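Local coordinates for pollen-specific leucine-rich repeat extensin-like protein 1 (Arabidopsis thaliana, PDB 6TME) that probably binds RALF signalling peptides at the pollen-tube cell wall through its leucine-rich repeat domain and so takes part in control of wall integrity during tube growth, at residues 52-57 with 97-102. Numbering follows the deposited sequence.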
loop_
_atom_site.group_PDB
_atom_site.type_symbol
_atom_site.label_atom_id
_atom_site.label_comp_id
_atom_site.label_asym_id
_atom_site.label_seq_id
_atom_site.Cartn_x
_atom_site.Cartn_y
_atom_site.Cartn_z
ATOM N N GLN A 52 23.111 20.642 -0.572
ATOM C CA GLN A 52 24.398 20.552 0.114
ATOM C C GLN A 52 24.217 20.205 1.592
ATOM O O GLN A 52 25.043 19.478 2.160
ATOM C CB GLN A 52 25.208 21.854 -0.035
ATOM C CG GLN A 52 25.814 22.106 -1.436
ATOM C CD GLN A 52 26.713 20.966 -1.891
ATOM O OE1 GLN A 52 27.461 20.413 -1.096
ATOM N NE2 GLN A 52 26.642 20.610 -3.171
ATOM N N ALA A 53 23.161 20.721 2.239
ATOM C CA ALA A 53 22.898 20.293 3.612
ATOM C C ALA A 53 22.577 18.801 3.659
ATOM O O ALA A 53 22.962 18.112 4.609
ATOM C CB ALA A 53 21.761 21.108 4.225
ATOM N N TRP A 54 21.914 18.277 2.623
ATOM C CA TRP A 54 21.574 16.855 2.592
ATOM C C TRP A 54 22.821 15.997 2.395
ATOM O O TRP A 54 23.030 15.008 3.116
ATOM C CB TRP A 54 20.543 16.589 1.492
ATOM C CG TRP A 54 19.740 15.334 1.685
ATOM C CD1 TRP A 54 19.742 14.511 2.784
ATOM C CD2 TRP A 54 18.818 14.754 0.752
ATOM N NE1 TRP A 54 18.888 13.455 2.582
ATOM C CE2 TRP A 54 18.302 13.582 1.349
ATOM C CE3 TRP A 54 18.392 15.102 -0.539
ATOM C CZ2 TRP A 54 17.376 12.757 0.700
ATOM C CZ3 TRP A 54 17.463 14.290 -1.182
ATOM C CH2 TRP A 54 16.963 13.129 -0.562
ATOM N N LYS A 55 23.672 16.380 1.440
ATOM C CA LYS A 55 24.919 15.661 1.187
ATOM C C LYS A 55 25.824 15.628 2.419
ATOM O O LYS A 55 26.517 14.632 2.656
ATOM C CB LYS A 55 25.643 16.302 0.006
ATOM C CG LYS A 55 26.971 15.653 -0.387
ATOM C CD LYS A 55 27.664 16.481 -1.470
ATOM C CE LYS A 55 28.856 15.741 -2.106
ATOM N NZ LYS A 55 29.570 16.657 -3.075
ATOM N N LYS A 56 25.855 16.708 3.208
ATOM C CA LYS A 56 26.595 16.655 4.474
ATOM C C LYS A 56 26.089 15.535 5.377
ATOM O O LYS A 56 26.880 14.921 6.100
ATOM C CB LYS A 56 26.510 17.984 5.222
ATOM C CG LYS A 56 27.377 19.086 4.653
ATOM C CD LYS A 56 27.338 20.292 5.597
ATOM C CE LYS A 56 28.233 21.435 5.128
ATOM N NZ LYS A 56 28.231 22.543 6.138
ATOM N N ALA A 57 24.788 15.234 5.330
ATOM C CA ALA A 57 24.217 14.147 6.125
ATOM C C ALA A 57 24.378 12.772 5.491
ATOM O O ALA A 57 23.913 11.804 6.079
ATOM C CB ALA A 57 22.732 14.401 6.386
ATOM N N ILE A 97 12.916 14.737 -6.970
ATOM C CA ILE A 97 14.061 14.053 -6.413
ATOM C C ILE A 97 13.790 12.571 -6.589
ATOM O O ILE A 97 12.687 12.107 -6.300
ATOM C CB ILE A 97 14.244 14.414 -4.932
ATOM C CG1 ILE A 97 14.498 15.917 -4.797
ATOM C CG2 ILE A 97 15.315 13.535 -4.315
ATOM C CD1 ILE A 97 15.895 16.342 -5.180
ATOM N N ASP A 98 14.763 11.843 -7.119
ATOM C CA ASP A 98 14.594 10.409 -7.311
ATOM C C ASP A 98 15.953 9.759 -7.095
ATOM O O ASP A 98 16.810 9.816 -7.974
ATOM C CB ASP A 98 14.024 10.065 -8.674
ATOM C CG ASP A 98 13.602 8.598 -8.778
ATOM O OD1 ASP A 98 14.127 7.745 -8.012
ATOM O OD2 ASP A 98 12.723 8.295 -9.622
ATOM N N LEU A 99 16.107 9.126 -5.927
ATOM C CA LEU A 99 17.279 8.364 -5.522
ATOM C C LEU A 99 16.939 6.884 -5.303
ATOM O O LEU A 99 17.622 6.196 -4.538
ATOM C CB LEU A 99 17.878 8.969 -4.247
ATOM C CG LEU A 99 18.288 10.446 -4.366
ATOM C CD1 LEU A 99 18.666 11.084 -2.996
ATOM C CD2 LEU A 99 19.435 10.581 -5.380
ATOM N N ASN A 100 15.881 6.386 -5.954
ATOM C CA ASN A 100 15.468 4.996 -5.779
ATOM C C ASN A 100 16.651 4.057 -5.937
ATOM O O ASN A 100 17.408 4.152 -6.906
ATOM C CB ASN A 100 14.372 4.609 -6.779
ATOM C CG ASN A 100 13.017 5.091 -6.366
ATOM O OD1 ASN A 100 12.831 5.597 -5.258
ATOM N ND2 ASN A 100 12.055 4.955 -7.256
ATOM N N HIS A 101 16.831 3.187 -4.938
ATOM C CA HIS A 101 17.828 2.118 -4.949
ATOM C C HIS A 101 19.262 2.602 -4.779
ATOM O O HIS A 101 20.192 1.838 -5.060
ATOM C CB HIS A 101 17.731 1.290 -6.228
ATOM C CG HIS A 101 16.420 0.595 -6.378
ATOM N ND1 HIS A 101 15.408 1.083 -7.175
ATOM C CD2 HIS A 101 15.939 -0.531 -5.802
ATOM C CE1 HIS A 101 14.366 0.273 -7.103
ATOM N NE2 HIS A 101 14.662 -0.712 -6.275
ATOM N N ALA A 102 19.487 3.851 -4.338
ATOM C CA ALA A 102 20.865 4.290 -4.110
ATOM C C ALA A 102 21.454 3.785 -2.789
ATOM O O ALA A 102 22.658 3.938 -2.578
ATOM C CB ALA A 102 20.960 5.817 -4.179
#
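Trp-54 sets the outer end of its six-membered ring against the neighbouring methyls of Ile-97 and Leu-99, through its two outermost carbons. CH2 lies 3.6 Å from Leu-99 CD1, a methyl that approaches the ring obliquely. CZ3 meets Ile-97 CG2 at 3.9 Å, at the ring edge and close to its plane. CG of Trp-54 stands anti to the backbone N (chi1 -158°), which sends the indole off helix 43-56 toward strand 92-98. The helix belongs to the cap that closes the N-terminal end of the leucine-rich repeat solenoid, and the buried tryptophan packs it against strand 92-98 and the following loop. With an alanine in place of Trp-54, the helix would probably lose this hold on the strand, and both methyls their aromatic partner. Phe-58 packs edge-to-face with the indole, Phe-128 meets it at about 30°, and NE1 makes a weak hydrogen bond to Tyr-107 O. Leu-99 opens a type II beta turn closed by Ala-102 N to Leu-99 O at 3.0 Å. Overlapping its start, Asp-98 OD1 accepts a hydrogen bond from Asn-100 N in an Asx turn (3.0 Å, 166°), while OD2 is hydrogen-bonded to another protein's backbone.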